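Local coordinates for chromosome partition protein Smc (Pyrococcus furiosus, PDB 3KTA) that probably drives chromosome condensation and partitioning, its two ends joining into an ABC-type ATPase head that binds and hydrolyses ATP, at residues A33-E38 and L48-K53; A102-V107 and T124-M129. One frame throughout, in Å; residues are numbered along the deposited sequence.

Interaction 1: residues A33-E38 and L48-K53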
# COMPACT_ATOMS: atom_id res chain seq x y z
N ALA B 33 -11.26 -15.79 14.00
CA ALA B 33 -12.06 -14.60 13.74
C ALA B 33 -13.06 -14.85 12.62
O ALA B 33 -12.88 -15.77 11.82
CB ALA B 33 -11.17 -13.41 13.40
N ARG B 34 -14.10 -14.03 12.58
CA ARG B 34 -15.17 -14.15 11.58
C ARG B 34 -15.57 -12.80 11.01
O ARG B 34 -15.48 -11.77 11.69
CB ARG B 34 -16.44 -14.76 12.19
CG ARG B 34 -16.39 -16.21 12.57
CD ARG B 34 -17.80 -16.67 12.97
NE ARG B 34 -18.35 -15.87 14.06
CZ ARG B 34 -19.60 -15.43 14.13
NH1 ARG B 34 -20.47 -15.69 13.15
NH2 ARG B 34 -20.00 -14.71 15.17
N LEU B 35 -16.03 -12.81 9.76
CA LEU B 35 -16.78 -11.71 9.18
C LEU B 35 -18.27 -12.02 9.33
O LEU B 35 -18.70 -13.16 9.11
CB LEU B 35 -16.45 -11.52 7.71
CG LEU B 35 -14.99 -11.26 7.33
CD1 LEU B 35 -14.89 -10.91 5.86
CD2 LEU B 35 -14.38 -10.16 8.19
N ILE B 36 -19.05 -11.01 9.69
CA ILE B 36 -20.48 -11.21 9.91
C ILE B 36 -21.27 -10.13 9.19
O ILE B 36 -21.00 -8.95 9.37
CB ILE B 36 -20.79 -11.11 11.41
CG1 ILE B 36 -19.91 -12.08 12.20
CG2 ILE B 36 -22.27 -11.36 11.67
CD1 ILE B 36 -19.98 -11.88 13.69
N LEU B 37 -22.23 -10.53 8.36
CA LEU B 37 -23.14 -9.55 7.75
C LEU B 37 -24.17 -9.14 8.79
O LEU B 37 -24.80 -10.00 9.42
CB LEU B 37 -23.83 -10.15 6.52
CG LEU B 37 -22.92 -10.38 5.31
CD1 LEU B 37 -23.61 -11.19 4.22
CD2 LEU B 37 -22.41 -9.05 4.75
N GLU B 38 -24.33 -7.84 9.00
CA GLU B 38 -25.28 -7.34 9.99
C GLU B 38 -26.69 -7.77 9.64
O GLU B 38 -27.54 -7.98 10.52
CB GLU B 38 -25.21 -5.81 10.07
CG GLU B 38 -23.96 -5.28 10.74
CD GLU B 38 -24.02 -3.79 10.95
OE1 GLU B 38 -24.84 -3.13 10.28
OE2 GLU B 38 -23.25 -3.28 11.78
N LEU B 48 -20.87 -4.78 7.58
CA LEU B 48 -20.11 -6.01 7.68
C LEU B 48 -19.21 -5.89 8.90
O LEU B 48 -18.35 -5.00 8.97
CB LEU B 48 -19.32 -6.24 6.38
CG LEU B 48 -18.57 -7.56 6.17
CD1 LEU B 48 -18.23 -7.73 4.70
CD2 LEU B 48 -17.32 -7.62 7.02
N GLU B 49 -19.43 -6.75 9.88
CA GLU B 49 -18.73 -6.65 11.15
C GLU B 49 -17.58 -7.63 11.23
O GLU B 49 -17.57 -8.62 10.52
CB GLU B 49 -19.68 -6.89 12.33
CG GLU B 49 -20.19 -5.62 13.00
CD GLU B 49 -19.16 -4.95 13.91
OE1 GLU B 49 -17.94 -5.10 13.67
OE2 GLU B 49 -19.58 -4.28 14.87
N ILE B 50 -16.62 -7.34 12.09
CA ILE B 50 -15.54 -8.28 12.38
C ILE B 50 -15.70 -8.72 13.83
O ILE B 50 -15.88 -7.88 14.71
CB ILE B 50 -14.16 -7.62 12.20
CG1 ILE B 50 -13.95 -7.23 10.74
CG2 ILE B 50 -13.04 -8.56 12.68
CD1 ILE B 50 -12.68 -6.45 10.48
N GLU B 51 -15.65 -10.02 14.06
CA GLU B 51 -15.64 -10.57 15.41
C GLU B 51 -14.42 -11.45 15.61
O GLU B 51 -14.27 -12.48 14.94
CB GLU B 51 -16.93 -11.36 15.68
CG GLU B 51 -16.90 -12.16 16.96
CD GLU B 51 -18.04 -13.15 17.03
OE1 GLU B 51 -17.79 -14.37 16.86
OE2 GLU B 51 -19.19 -12.71 17.25
N ALA B 52 -13.55 -11.06 16.53
CA ALA B 52 -12.30 -11.78 16.71
C ALA B 52 -12.11 -12.35 18.12
O ALA B 52 -12.49 -11.73 19.11
CB ALA B 52 -11.12 -10.89 16.32
N LYS B 53 -11.50 -13.52 18.17
CA LYS B 53 -11.11 -14.17 19.42
C LYS B 53 -9.62 -14.41 19.31
O LYS B 53 -9.20 -15.47 18.87
CB LYS B 53 -11.82 -15.53 19.55
CG LYS B 53 -13.34 -15.47 19.51
CD LYS B 53 -13.95 -16.87 19.51
CE LYS B 53 -15.46 -16.80 19.49
NZ LYS B 53 -16.06 -18.16 19.53

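Interaction 2: residues A102-V107 and T124-M129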
# COMPACT_ATOMS: atom_id res chain seq x y z
N ALA B 102 7.63 -12.45 16.10
CA ALA B 102 6.91 -13.66 15.74
C ALA B 102 5.78 -13.33 14.78
O ALA B 102 5.58 -14.01 13.79
CB ALA B 102 6.35 -14.33 16.98
N ASN B 103 5.05 -12.27 15.10
CA ASN B 103 3.94 -11.85 14.26
C ASN B 103 4.37 -11.21 12.94
O ASN B 103 3.76 -11.46 11.89
CB ASN B 103 3.03 -10.92 15.05
CG ASN B 103 2.14 -11.68 16.01
OD1 ASN B 103 1.37 -12.53 15.60
ND2 ASN B 103 2.27 -11.38 17.30
N VAL B 104 5.40 -10.38 12.99
CA VAL B 104 5.93 -9.81 11.74
C VAL B 104 6.38 -10.92 10.77
O VAL B 104 6.10 -10.85 9.58
CB VAL B 104 7.09 -8.82 12.00
CG1 VAL B 104 7.70 -8.35 10.68
CG2 VAL B 104 6.58 -7.61 12.80
N LYS B 105 7.05 -11.96 11.28
CA LYS B 105 7.46 -13.06 10.40
C LYS B 105 6.27 -13.70 9.70
O LYS B 105 6.35 -14.04 8.52
CB LYS B 105 8.26 -14.12 11.18
CG LYS B 105 8.80 -15.29 10.34
CD LYS B 105 9.63 -14.80 9.15
CE LYS B 105 10.47 -15.92 8.52
NZ LYS B 105 9.71 -17.15 8.21
N ARG B 106 5.17 -13.89 10.44
CA ARG B 106 4.00 -14.53 9.85
C ARG B 106 3.41 -13.63 8.77
O ARG B 106 2.97 -14.11 7.72
CB ARG B 106 2.97 -14.92 10.91
CG ARG B 106 3.47 -16.11 11.75
CD ARG B 106 2.40 -16.67 12.65
NE ARG B 106 2.16 -15.82 13.80
CZ ARG B 106 2.77 -15.97 14.98
NH1 ARG B 106 3.67 -16.93 15.16
NH2 ARG B 106 2.48 -15.13 15.97
N VAL B 107 3.43 -12.33 9.03
CA VAL B 107 2.97 -11.38 8.00
C VAL B 107 3.88 -11.42 6.76
O VAL B 107 3.40 -11.46 5.62
CB VAL B 107 2.84 -9.96 8.57
CG1 VAL B 107 2.58 -8.93 7.45
CG2 VAL B 107 1.73 -9.94 9.57
N THR B 124 9.89 -0.67 5.61
CA THR B 124 10.03 -1.34 6.91
C THR B 124 11.39 -1.10 7.56
O THR B 124 12.39 -0.88 6.87
CB THR B 124 9.80 -2.86 6.77
OG1 THR B 124 9.89 -3.50 8.06
CG2 THR B 124 10.83 -3.49 5.83
N LEU B 125 11.40 -1.12 8.90
CA LEU B 125 12.64 -1.03 9.68
C LEU B 125 12.94 -2.39 10.30
O LEU B 125 13.90 -2.53 11.08
CB LEU B 125 12.49 0.01 10.79
CG LEU B 125 12.28 1.46 10.37
CD1 LEU B 125 12.38 2.38 11.57
CD2 LEU B 125 13.28 1.85 9.29
N ARG B 126 12.14 -3.40 9.96
CA ARG B 126 12.22 -4.71 10.63
C ARG B 126 12.94 -5.77 9.79
O ARG B 126 12.47 -6.17 8.70
CB ARG B 126 10.83 -5.22 11.00
CG ARG B 126 10.01 -4.23 11.82
CD ARG B 126 10.57 -4.09 13.26
NE ARG B 126 10.33 -5.31 14.02
CZ ARG B 126 9.18 -5.61 14.62
NH1 ARG B 126 8.16 -4.76 14.57
NH2 ARG B 126 9.05 -6.76 15.28
N ASP B 127 14.06 -6.26 10.32
CA ASP B 127 14.78 -7.34 9.67
C ASP B 127 13.92 -8.55 9.31
O ASP B 127 14.06 -9.09 8.21
CB ASP B 127 16.02 -7.76 10.49
CG ASP B 127 15.71 -8.04 11.96
OD1 ASP B 127 14.56 -8.33 12.33
OD2 ASP B 127 16.67 -7.99 12.76
N VAL B 128 13.03 -8.97 10.20
CA VAL B 128 12.23 -10.16 9.95
C VAL B 128 11.17 -9.92 8.87
O VAL B 128 10.63 -10.87 8.32
CB VAL B 128 11.58 -10.73 11.23
CG1 VAL B 128 12.65 -11.18 12.19
CG2 VAL B 128 10.73 -9.68 11.90
N MSE B 129 10.88 -8.65 8.59
CA MSE B 129 10.02 -8.31 7.46
C MSE B 129 10.77 -8.35 6.13
O MSE B 129 10.21 -8.84 5.14
CB MSE B 129 9.37 -6.92 7.64
CG MSE B 129 8.55 -6.46 6.41
SE MSE B 129 6.95 -7.53 6.08
CE MSE B 129 5.74 -6.50 7.20

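Interaction 1: residues A33-E38 and L48-K53
Arg34 runs alongside the side chain of Glu51, both pointing the same way, and grips it side-on. Its NE and NH2 converge on one oxygen, OE1 of Glu51, at 3.2 and 2.8 Å respectively, forming a salt bridge. That oxygen lies in the guanidinium plane, but both nitrogens reach it from the same face of the carboxylate, whose plane is turned 59° from that of the guanidinium. Glu51 has CG anti to its backbone N (chi1 170°) and an extended chain, which carries the acid out to the arginine. Ile36 crosses Glu51, its CD1 3.7 Å from Glu51 CB, and lays CG1 over one face of the Arg34 guanidinium, toward its rim. Replacing Glu51 with an alanine would remove the carboxylate and is likely to leave the guanidinium of Arg34 without its anionic mate and freer to turn.

Beneath these side chains, Arg34-Glu51 and Ile36-Glu49 are the hydrogen-bonded pairs of an antiparallel hairpin; Glu51 N reaches Arg34 O at 3.0 Å, and Glu49 N reaches Ile36 O at 2.8 Å. The other face is apolar: Leu35 CD2 lies 3.9 Å from Ile50 CG1, and Ala33 CB 3.9 Å from Ala52 CB. Helix 4-27 packs under that face, with Phe20 against Ala33 and Leu35 and Met10 against Leu37, while Arg159 of the other chain hydrogen-bonds to Leu48 O at the start of strand 48-53.

Interaction 2: residues A102-V107 and T124-M129
The guanidinium of Arg126 carries Val104 over one of its faces: CG2 of Val104 sits 3.6 Å from NH2 and 3.7 Å from NH1 of Arg126, with the valine CB offset toward the rim. NH2 forms a salt bridge with Asp101, at the start of helix 101-114, and NH1 a hydrogen bond to Leu99 O in the loop before it. Successive bends at chi2 (-71°) and chi3 (-70°) fold the arginine chain so that it presents this flat end to helix 101-114. The other branch of Val104, CG1, meets Val128 CG2 at 3.5 Å and Met129 CB at 3.8 Å, the valine side chains crossing at about a right angle.

Helix 101-114 is the connection of a beta-alpha-beta crossover between the parallel strands 89-93 and 119-123 of the P-loop NTPase core. The segment 124-129 follows the second strand, at the place that probably corresponds to the H-loop (switch) of ABC ATPases. Here Thr124 OG1 accepts from Arg126 N at 2.9 Å, an ST turn, and also bonds to Asp96; Arg126 then takes the N-cap position of helix 127-130. One helical turn beyond Val104, Val107 CG1 touches the methyl CE of Met129, a selenomethionine in this crystal, at 4.0 Å.

In the fold
In this chain, the C-terminal portion of the ATPase head, interactions 1 and 2 lie on opposite sides of the chain's centre, their own centres 26 Å apart, and they share no helix or strand. Interaction 1 is the more peripheral: a hairpin with a largely polar, partly exposed face carrying a salt bridge and an apolar face buried on helix 4-27, held together by backbone hydrogen bonds. Interaction 2 is buried and nearer the centre. No hydrogen bond spans its two segments; valine and selenomethionine side chains pack instead. Arg126 is tied to the start of helix 101-114 and the loop before it, and its side chain lies about 12 Å from the bound bis(adenosine)-5'-pentaphosphate.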